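Local structure of aprataxin and PNK-like factor (Homo sapiens, 5W7W) at residues T26-G29 with L33-I36; K39-R44 with D97-R102. The protein is a histone chaperone that acts in the repair of single- and double-strand DNA breaks and binds XRCC1 and XRCC4 through its FHA domain, described here. All blocks are in the same frame, centred on the assembly; numbering follows the deposited sequence.

How the interactions relate
Each contact has one side on the long connection between strands 24-28 and 46-51 of the FHA domain. Interaction 1 comes first along the chain and lays residues 33-36 against the end of strand 24-28. Interaction 2 follows, carrying residues 39-44 across to the start of strand 100-105, in the other sheet of the sandwich. Their centres are about 8 Å apart and they touch: Ile-36 CG1 packs on Tyr-99 CD1 at 3.7 Å, and Gly-29 CA meets Val-41 CG1. The same connection is thus held first to the strand it leaves and then to the opposite sheet, at the end of the sandwich where FHA domains generally read phosphopeptides.

Interaction 1: T26-G29 with L33-I36; sequences TVIG and LLGI
The flat group of this contact is the peptide carbonyl of Gly-29, approached by Ile-36 CD1 at 3.9 Å from Gly-29 O and more distantly by Leu-34 CD1; no ring takes part. The two segments belong to the FHA beta-sandwich, where strand 24-28, at the border of the four-stranded sheet, runs out into the loop that leads to strand 46-51. The loop returns to the strand at Leu-33 and then runs in nearly the same direction, 13° off it, the side chains of Leu-33 and Leu-34 leaning on the strand. The CD2 methyl of Leu-33 touches two strand side chains: it meets Thr-26 CG2 methyl to methyl at 3.6 Å, the two side chains meeting at a slant, and reaches Ile-28 CG2 at 4.1 Å. In Leu-33, CG anti to the backbone N (chi1 175°) brings the CD2 branch onto Thr-26 and Ile-28. Leu-34 uses its CD1 branch on the flank of Ile-28, 4.1 Å from Ile-28 CB. Ile-28 thus meets both leucines on one flank, Leu-33 at CG2 and Leu-34 at CB, while Leu-94 is also touched by Ile-28, Leu-34 and Ile-36, so the loop closes over the same apolar cluster. Ile-28 also touches Ala-46 and Leu-48 of strand 46-51, and Val-19 of the other sheet touches Leu-33 and Leu-34.

Two glycines shape the backbone. Gly-29 has angles (phi 153°) at which a CB would collide with the carbonyl oxygen of Ile-28. Gly-35 has positive phi and, with Ile-36, faces Gly-31 in a G1 beta bulge. No direct hydrogen bond joins the segments; instead a single water spans the backbones, donating to Gly-29 O at 2.8 Å and accepting from Leu-34 N at 3.0 Å.

Interaction 2: K39-R44 with D97-R102; sequences KRVSRR and DKYIFR. With FMT (formic acid), chain D; FMT (formic acid), chain C.
The FHA loop leading to strand 46-51 meets the corner that opens strand 100-105 where Val-41 packs on Tyr-99. Val-41 CG2 lies obliquely 3.9 Å from both CD2 and CE2 of the Tyr-99 ring. Lys-98 CG covers one ring face, 3.8 Å above its centre. Alongside, Arg-40 crosses Lys-98 nearly at a right angle, its NH2 against Lys-98 CD; the bend at chi3 (-68°) turns the guanidinium, whose NH2 forms a salt bridge with Asp-38 OD2, which also bonds Tyr-99 OH. Of two formates, both probably from the crystallisation liquor, one takes Lys-98 NZ at 2.9 Å on O1 and a nearly straight bond from Tyr-99 N on O2 (N-H...O 166°); the other lies in the plane of the Arg-102 guanidinium, NE 2.8 Å from its O2 and NH2 3.2 Å from its O1. An alanine here would remove both donors and the weak NH1 bond to Gly-89 O, and the formate, without this grip, would probably be held less firmly. In the loop, Val-41 O accepts from Arg-30 NH1, Ser-42 OG takes Arg-44 N in an ST turn, and Ser-42 N bonds His-45 ND1. Arginine, serine and histidine so placed typify the FHA phosphopeptide-binding motif.

Interaction 1: T26-G29 with L33-I36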
ATOM      1  N   THR A  26      -7.549   1.934   6.358  1.00 11.09           N
ATOM      2  CA  THR A  26      -7.223   3.212   5.728  1.00 10.89           C
ATOM      3  C   THR A  26      -7.458   3.060   4.234  1.00 11.86           C
ATOM      4  O   THR A  26      -6.855   2.190   3.604  1.00 10.67           O
ATOM      5  CB  THR A  26      -5.762   3.597   5.981  1.00 12.35           C
ATOM      6  OG1 THR A  26      -5.523   3.716   7.388  1.00 13.81           O
ATOM      7  CG2 THR A  26      -5.417   4.938   5.343  1.00 15.79           C
ATOM      8  N   VAL A  27      -8.314   3.900   3.663  1.00 11.47           N
ATOM      9  CA  VAL A  27      -8.515   3.926   2.219  1.00 11.59           C
ATOM     10  C   VAL A  27      -7.347   4.663   1.591  1.00 12.39           C
ATOM     11  O   VAL A  27      -6.946   5.726   2.074  1.00 13.15           O
ATOM     12  CB  VAL A  27      -9.847   4.607   1.882  1.00 15.13           C
ATOM     13  CG1 VAL A  27     -10.039   4.701   0.367  1.00 16.02           C
ATOM     14  CG2 VAL A  27     -10.998   3.866   2.513  1.00 17.49           C
ATOM     15  N   ILE A  28      -6.765   4.077   0.547  1.00 10.44           N
ATOM     16  CA  ILE A  28      -5.672   4.716  -0.168  1.00 10.67           C
ATOM     17  C   ILE A  28      -6.026   4.869  -1.640  1.00  9.42           C
ATOM     18  O   ILE A  28      -6.922   4.220  -2.179  1.00 10.15           O
ATOM     19  CB  ILE A  28      -4.327   3.981   0.012  1.00 11.56           C
ATOM     20  CG1 ILE A  28      -4.376   2.579  -0.580  1.00 10.33           C
ATOM     21  CG2 ILE A  28      -3.933   3.941   1.499  1.00 13.15           C
ATOM     22  CD1 ILE A  28      -3.008   1.923  -0.693  1.00 11.65           C
ATOM     23  N   GLY A  29      -5.313   5.769  -2.284  1.00 11.54           N
ATOM     24  CA  GLY A  29      -5.568   6.163  -3.646  1.00 11.35           C
ATOM     25  C   GLY A  29      -5.067   7.580  -3.814  1.00 11.88           C
ATOM     26  O   GLY A  29      -4.162   8.006  -3.103  1.00 12.62           O
ATOM     27  N   LEU A  33      -3.085  11.881   1.587  1.00 16.00           N
ATOM     28  CA  LEU A  33      -2.371  10.946   2.450  1.00 15.22           C
ATOM     29  C   LEU A  33      -1.054  10.528   1.819  1.00 16.34           C
ATOM     30  O   LEU A  33      -0.001  10.590   2.457  1.00 14.70           O
ATOM     31  CB  LEU A  33      -3.226   9.713   2.752  1.00 15.94           C
ATOM     32  CG  LEU A  33      -2.536   8.603   3.561  1.00 16.88           C
ATOM     33  CD1 LEU A  33      -2.158   9.078   4.958  1.00 22.33           C
ATOM     34  CD2 LEU A  33      -3.418   7.369   3.627  1.00 22.41           C
ATOM     35  N   LEU A  34      -1.095  10.089   0.567  1.00 13.22           N
ATOM     36  CA  LEU A  34       0.101   9.681  -0.148  1.00 11.79           C
ATOM     37  C   LEU A  34       0.629  10.772  -1.064  1.00 14.39           C
ATOM     38  O   LEU A  34       1.708  10.607  -1.642  1.00 14.49           O
ATOM     39  CB  LEU A  34      -0.184   8.411  -0.970  1.00 14.03           C
ATOM     40  CG  LEU A  34      -0.727   7.218  -0.184  1.00 13.11           C
ATOM     41  CD1 LEU A  34      -0.979   6.018  -1.081  1.00 15.16           C
ATOM     42  CD2 LEU A  34       0.222   6.850   0.920  1.00 16.33           C
ATOM     43  N   GLY A  35      -0.103  11.876  -1.202  1.00 13.92           N
ATOM     44  CA  GLY A  35       0.342  12.959  -2.057  1.00 16.80           C
ATOM     45  C   GLY A  35       0.176  12.693  -3.529  1.00 15.56           C
ATOM     46  O   GLY A  35       0.973  13.169  -4.340  1.00 23.52           O
ATOM     47  N   ILE A  36      -0.844  11.938  -3.905  1.00 15.64           N
ATOM     48  CA  ILE A  36      -1.055  11.528  -5.282  1.00 14.37           C
ATOM     49  C   ILE A  36      -2.177  12.373  -5.876  1.00 12.54           C
ATOM     50  O   ILE A  36      -3.281  12.426  -5.325  1.00 14.84           O
ATOM     51  CB  ILE A  36      -1.405  10.035  -5.353  1.00 13.00           C
ATOM     52  CG1 ILE A  36      -0.228   9.198  -4.852  1.00 15.25           C
ATOM     53  CG2 ILE A  36      -1.809   9.645  -6.765  1.00 14.82           C
ATOM     54  CD1 ILE A  36      -0.562   7.728  -4.704  1.00 13.85           C
TER
HETATM   55  O   HOH W   1      -3.690   9.335  -0.709  0.56 16.09           O

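Interaction 2: K39-R44 with D97-R102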
ATOM      1  N   LYS A  39      -5.216  11.184 -12.396  1.00 17.52           N
ATOM      2  CA  LYS A  39      -6.463  10.616 -12.875  1.00 17.28           C
ATOM      3  C   LYS A  39      -6.409   9.097 -12.987  1.00 15.40           C
ATOM      4  O   LYS A  39      -7.465   8.456 -13.029  1.00 18.51           O
ATOM      5  CB  LYS A  39      -6.787  11.218 -14.245  1.00 21.56           C
ATOM      6  CG  LYS A  39      -5.724  10.953 -15.305  1.00 27.48           C
ATOM      7  N   ARG A  40      -5.218   8.506 -13.042  1.00 13.42           N
ATOM      8  CA  ARG A  40      -5.078   7.063 -13.197  1.00 12.75           C
ATOM      9  C   ARG A  40      -5.285   6.306 -11.897  1.00 14.78           C
ATOM     10  O   ARG A  40      -5.358   5.072 -11.908  1.00 14.76           O
ATOM     11  CB  ARG A  40      -3.685   6.738 -13.735  1.00 13.14           C
ATOM     12  CG  ARG A  40      -3.417   7.310 -15.140  1.00 14.05           C
ATOM     13  CD  ARG A  40      -1.966   7.150 -15.544  1.00 14.18           C
ATOM     14  NE  ARG A  40      -1.100   7.992 -14.737  1.00 14.80           N
ATOM     15  CZ  ARG A  40       0.213   8.084 -14.888  1.00 14.18           C
ATOM     16  NH1 ARG A  40       0.822   7.406 -15.846  1.00 15.85           N
ATOM     17  NH2 ARG A  40       0.912   8.860 -14.079  1.00 16.07           N
ATOM     18  N   VAL A  41      -5.367   7.001 -10.775  1.00 12.77           N
ATOM     19  CA  VAL A  41      -5.509   6.378  -9.469  1.00 11.59           C
ATOM     20  C   VAL A  41      -6.817   6.852  -8.868  1.00 13.34           C
ATOM     21  O   VAL A  41      -7.055   8.059  -8.762  1.00 13.12           O
ATOM     22  CB  VAL A  41      -4.323   6.737  -8.561  1.00 10.53           C
ATOM     23  CG1 VAL A  41      -4.459   6.072  -7.211  1.00 13.42           C
ATOM     24  CG2 VAL A  41      -3.018   6.324  -9.212  1.00 13.86           C
ATOM     25  N   SER A  42      -7.660   5.906  -8.465  1.00 13.04           N
ATOM     26  CA  SER A  42      -8.933   6.244  -7.863  1.00 13.00           C
ATOM     27  C   SER A  42      -8.723   6.842  -6.474  1.00 11.68           C
ATOM     28  O   SER A  42      -7.742   6.548  -5.789  1.00 10.86           O
ATOM     29  CB  SER A  42      -9.766   4.969  -7.734  1.00 13.16           C
ATOM     30  OG  SER A  42     -10.977   5.192  -7.032  1.00 16.11           O
ATOM     31  N   ARG A  43      -9.697   7.651  -6.037  1.00 11.67           N
ATOM     32  CA  ARG A  43      -9.744   8.049  -4.639  1.00 12.48           C
ATOM     33  C   ARG A  43      -9.979   6.852  -3.739  1.00 13.04           C
ATOM     34  O   ARG A  43      -9.613   6.888  -2.558  1.00 15.33           O
ATOM     35  CB  ARG A  43     -10.864   9.055  -4.408  1.00 14.87           C
ATOM     36  CG  ARG A  43     -10.635  10.376  -5.108  1.00 19.06           C
ATOM     37  CD  ARG A  43     -11.872  11.280  -5.011  1.00 29.62           C
ATOM     38  N   ARG A  44     -10.607   5.804  -4.262  1.00 10.51           N
ATOM     39  CA  ARG A  44     -10.894   4.578  -3.514  1.00 12.00           C
ATOM     40  C   ARG A  44     -10.224   3.424  -4.250  1.00 10.25           C
ATOM     41  O   ARG A  44     -10.867   2.558  -4.847  1.00 11.92           O
ATOM     42  CB  ARG A  44     -12.396   4.353  -3.353  1.00 13.12           C
ATOM     43  CG  ARG A  44     -13.077   5.354  -2.439  1.00 15.97           C
ATOM     44  CD  ARG A  44     -14.594   5.141  -2.454  1.00 21.78           C
ATOM     45  NE  ARG A  44     -15.093   5.377  -3.808  1.00 32.57           N
ATOM     46  CZ  ARG A  44     -15.578   6.532  -4.255  1.00 46.86           C
ATOM     47  NH1 ARG A  44     -15.684   7.585  -3.448  1.00 33.73           N
ATOM     48  NH2 ARG A  44     -15.967   6.629  -5.519  1.00 33.73           N
ATOM     49  N   ASP A  97       4.188   0.732 -12.447  1.00 10.50           N
ATOM     50  CA  ASP A  97       5.561   1.225 -12.390  1.00 11.26           C
ATOM     51  C   ASP A  97       5.664   2.567 -11.683  1.00 13.88           C
ATOM     52  O   ASP A  97       6.644   3.289 -11.876  1.00 15.96           O
ATOM     53  CB  ASP A  97       6.170   1.324 -13.787  1.00 14.57           C
ATOM     54  CG  ASP A  97       5.387   2.231 -14.703  1.00 15.10           C
ATOM     55  OD1 ASP A  97       4.373   2.828 -14.284  1.00 14.42           O
ATOM     56  OD2 ASP A  97       5.783   2.339 -15.892  1.00 21.06           O
ATOM     57  N   LYS A  98       4.672   2.922 -10.875  1.00 10.92           N
ATOM     58  CA  LYS A  98       4.647   4.213 -10.207  1.00 10.10           C
ATOM     59  C   LYS A  98       3.829   4.066  -8.932  1.00  8.64           C
ATOM     60  O   LYS A  98       2.964   3.187  -8.837  1.00 10.28           O
ATOM     61  CB  LYS A  98       4.033   5.288 -11.117  1.00 12.84           C
ATOM     62  CG  LYS A  98       4.253   6.715 -10.661  1.00 13.95           C
ATOM     63  CD  LYS A  98       3.737   7.729 -11.698  1.00 16.10           C
ATOM     64  CE  LYS A  98       3.920   9.184 -11.266  1.00 15.48           C
ATOM     65  NZ  LYS A  98       5.337   9.530 -11.035  1.00 20.24           N
ATOM     66  N   TYR A  99       4.099   4.928  -7.951  1.00  9.31           N
ATOM     67  CA  TYR A  99       3.425   4.866  -6.658  1.00  9.09           C
ATOM     68  C   TYR A  99       3.637   3.502  -5.989  1.00  9.49           C
ATOM     69  O   TYR A  99       2.688   2.803  -5.605  1.00  8.83           O
ATOM     70  CB  TYR A  99       1.938   5.215  -6.782  1.00 10.14           C
ATOM     71  CG  TYR A  99       1.675   6.484  -7.557  1.00 10.67           C
ATOM     72  CD1 TYR A  99       2.225   7.691  -7.149  1.00 10.96           C
ATOM     73  CD2 TYR A  99       0.891   6.477  -8.696  1.00 10.91           C
ATOM     74  CE1 TYR A  99       1.986   8.864  -7.850  1.00 12.03           C
ATOM     75  CE2 TYR A  99       0.655   7.645  -9.410  1.00 12.81           C
ATOM     76  CZ  TYR A  99       1.204   8.824  -8.983  1.00 12.69           C
ATOM     77  OH  TYR A  99       0.978   9.992  -9.702  1.00 14.52           O
ATOM     78  N   ILE A 100       4.905   3.128  -5.883  1.00  8.89           N
ATOM     79  CA  ILE A 100       5.375   1.882  -5.296  1.00  8.45           C
ATOM     80  C   ILE A 100       5.840   2.203  -3.881  1.00  8.89           C
ATOM     81  O   ILE A 100       6.535   3.207  -3.651  1.00  9.83           O
ATOM     82  CB  ILE A 100       6.536   1.285  -6.126  1.00 10.12           C
ATOM     83  CG1 ILE A 100       6.201   1.221  -7.627  1.00 10.75           C
ATOM     84  CG2 ILE A 100       6.901  -0.089  -5.602  1.00 11.43           C
ATOM     85  CD1 ILE A 100       7.405   1.062  -8.538  1.00 11.02           C
ATOM     86  N   PHE A 101       5.478   1.349  -2.927  1.00  8.55           N
ATOM     87  CA  PHE A 101       5.827   1.525  -1.526  1.00  8.76           C
ATOM     88  C   PHE A 101       6.343   0.234  -0.931  1.00  9.12           C
ATOM     89  O   PHE A 101       5.747  -0.818  -1.123  1.00  9.80           O
ATOM     90  CB  PHE A 101       4.598   1.950  -0.733  1.00  9.54           C
ATOM     91  CG  PHE A 101       4.029   3.263  -1.173  1.00  9.49           C
ATOM     92  CD1 PHE A 101       4.466   4.462  -0.614  1.00  9.46           C
ATOM     93  CD2 PHE A 101       3.078   3.310  -2.167  1.00 10.24           C
ATOM     94  CE1 PHE A 101       3.941   5.674  -1.042  1.00 11.27           C
ATOM     95  CE2 PHE A 101       2.573   4.526  -2.602  1.00 11.02           C
ATOM     96  CZ  PHE A 101       3.016   5.703  -2.042  1.00 11.52           C
ATOM     97  N   ARG A 102       7.431   0.336  -0.179  1.00  8.92           N
ATOM     98  CA  ARG A 102       7.935  -0.749   0.639  1.00  8.89           C
ATOM     99  C   ARG A 102       7.317  -0.642   2.026  1.00  8.13           C
ATOM    100  O   ARG A 102       7.129   0.454   2.554  1.00  9.26           O
ATOM    101  CB  ARG A 102       9.460  -0.686   0.729  1.00 10.32           C
ATOM    102  CG  ARG A 102      10.023  -1.894   1.436  1.00 12.33           C
ATOM    103  CD  ARG A 102      11.540  -1.917   1.537  1.00 15.63           C
ATOM    104  NE  ARG A 102      12.198  -1.769   0.236  1.00 14.75           N
ATOM    105  CZ  ARG A 102      12.502  -2.772  -0.583  1.00 19.86           C
ATOM    106  NH1 ARG A 102      12.211  -4.023  -0.269  1.00 22.24           N
ATOM    107  NH2 ARG A 102      13.099  -2.545  -1.745  1.00 20.49           N
TER
HETATM  108  C   FMT D 202       5.821   7.983  -7.518  1.00 17.00           C
HETATM  109  O1  FMT D 202       5.815   9.028  -8.179  1.00 21.07           O
HETATM  110  O2  FMT D 202       6.300   6.942  -7.961  1.00 15.74           O
HETATM  111  C   FMT C 201      13.348   1.314  -1.215  1.00 17.93           C
HETATM  112  O1  FMT C 201      13.790   0.568  -2.077  1.00 19.35           O
HETATM  113  O2  FMT C 201      12.580   0.901  -0.355  1.00 14.15           O